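Local coordinates for protein P-granule scaffold (Caenorhabditis japonica, PDB 5W4A) that probably serves as an RNA-binding scaffold of germ granules, which in a related nematode are linked to mRNA repression, here represented by its N-terminal domain, at residues 148-152 against 153-157. Numbering follows the deposited sequence.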
# COMPACT_ATOMS: atom_id res chain seq x y z
N ILE C 148 -3.09 -6.48 13.31
CA ILE C 148 -3.72 -7.32 14.33
C ILE C 148 -3.66 -8.80 13.93
O ILE C 148 -3.43 -9.68 14.78
CB ILE C 148 -5.17 -6.86 14.56
CG1 ILE C 148 -5.19 -5.48 15.23
CG2 ILE C 148 -5.96 -7.89 15.37
CD1 ILE C 148 -6.55 -4.78 15.07
N ASN C 149 -3.87 -9.08 12.65
CA ASN C 149 -3.93 -10.46 12.16
C ASN C 149 -2.56 -11.06 11.91
O ASN C 149 -2.48 -12.26 11.58
CB ASN C 149 -4.77 -10.51 10.89
CG ASN C 149 -6.26 -10.52 11.18
OD1 ASN C 149 -6.69 -10.78 12.30
ND2 ASN C 149 -7.06 -10.26 10.15
N SER C 150 -1.49 -10.27 12.04
CA SER C 150 -0.14 -10.78 11.85
C SER C 150 0.24 -11.67 13.02
O SER C 150 -0.09 -11.40 14.17
CB SER C 150 0.86 -9.63 11.75
OG SER C 150 0.64 -8.89 10.57
N GLU C 151 0.94 -12.76 12.73
CA GLU C 151 1.28 -13.69 13.81
C GLU C 151 2.69 -13.52 14.36
O GLU C 151 2.88 -13.65 15.57
CB GLU C 151 1.06 -15.13 13.34
CG GLU C 151 -0.43 -15.55 13.37
CD GLU C 151 -1.04 -15.57 14.78
OE1 GLU C 151 -0.27 -15.71 15.76
OE2 GLU C 151 -2.27 -15.43 14.90
N GLU C 152 3.67 -13.21 13.53
CA GLU C 152 5.06 -13.11 13.92
C GLU C 152 5.55 -11.69 13.66
O GLU C 152 4.94 -10.95 12.88
CB GLU C 152 5.94 -14.13 13.16
CG GLU C 152 5.55 -15.59 13.39
CD GLU C 152 5.50 -15.97 14.86
OE1 GLU C 152 6.24 -15.37 15.68
OE2 GLU C 152 4.70 -16.87 15.21
N ASN C 153 6.67 -11.32 14.29
CA ASN C 153 7.16 -9.95 14.18
C ASN C 153 7.44 -9.53 12.74
O ASN C 153 7.20 -8.37 12.38
CB ASN C 153 8.43 -9.76 15.01
CG ASN C 153 8.16 -9.54 16.47
OD1 ASN C 153 7.02 -9.50 16.91
ND2 ASN C 153 9.23 -9.36 17.23
N TYR C 154 8.01 -10.41 11.91
CA TYR C 154 8.40 -9.96 10.58
C TYR C 154 7.17 -9.59 9.75
O TYR C 154 7.17 -8.57 9.05
CB TYR C 154 9.23 -11.05 9.88
CG TYR C 154 9.78 -10.63 8.55
CD1 TYR C 154 9.10 -10.97 7.38
CD2 TYR C 154 10.95 -9.90 8.45
CE1 TYR C 154 9.59 -10.58 6.14
CE2 TYR C 154 11.45 -9.52 7.20
CZ TYR C 154 10.76 -9.86 6.07
OH TYR C 154 11.25 -9.51 4.83
N GLU C 155 6.11 -10.39 9.86
CA GLU C 155 4.85 -10.08 9.19
C GLU C 155 4.26 -8.79 9.74
O GLU C 155 3.80 -7.93 8.98
CB GLU C 155 3.87 -11.25 9.37
CG GLU C 155 2.56 -11.01 8.67
CD GLU C 155 1.48 -12.08 8.92
OE1 GLU C 155 1.65 -12.96 9.79
OE2 GLU C 155 0.45 -11.99 8.23
N LYS C 156 4.29 -8.64 11.06
CA LYS C 156 3.75 -7.44 11.67
C LYS C 156 4.50 -6.21 11.18
O LYS C 156 3.89 -5.19 10.84
CB LYS C 156 3.80 -7.57 13.19
CG LYS C 156 2.89 -6.63 13.91
CD LYS C 156 2.86 -6.87 15.44
CE LYS C 156 1.76 -6.01 16.11
NZ LYS C 156 1.61 -6.12 17.64
N PHE C 157 5.84 -6.29 11.12
CA PHE C 157 6.64 -5.20 10.57
C PHE C 157 6.27 -4.91 9.11
O PHE C 157 6.12 -3.75 8.71
CB PHE C 157 8.13 -5.52 10.69
CG PHE C 157 8.99 -4.48 10.05
CD1 PHE C 157 9.14 -3.24 10.66
CD2 PHE C 157 9.62 -4.70 8.84
CE1 PHE C 157 9.90 -2.27 10.08
CE2 PHE C 157 10.40 -3.73 8.27
CZ PHE C 157 10.53 -2.51 8.89
O HOH W 1 -2.04 -13.70 9.26
O HOH W 2 7.88 -13.03 16.26
O HOH W 3 3.71 -14.32 10.59
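Glu155, in the first turn of helix 153-160, reaches back to Ser150 and Glu151 in the loop after helix 136-148. Glu152, the last loop residue, is the N-cap of helix 153-160, and the corner lies at the surface of this mainly helical domain.

Two direct hydrogen bonds cross the junction. Glu151 N donates to Glu155 OE1 at 3.0 Å, almost straight (169°) but from above the carboxylate plane. Glu155 gets there with CG anti to its own backbone N (chi1 -179°) and the chain extended beyond. Lys156 N bonds to Glu152 O at 3.0 Å, which starts the helical bonding pattern.

Waters extend the link. One donates to both Asn149 O and Glu155 OE2. Another donates to Glu155 OE1 and weakly accepts from Glu152 N. The Glu155 carboxylate is thus held through both oxygens. A third water joins Glu152 OE1 to Asn153 N, the first amide of the helix.

Packing centres on Ser150. Its CB lies 3.6 Å from Lys156 CA, while the Lys156 chain runs away to bond Ala83 O through NZ. Ser150 OG is hydrogen-bonded to Lys146 O in the preceding helix, and Glu155 CG rests 3.4 Å from that same OG.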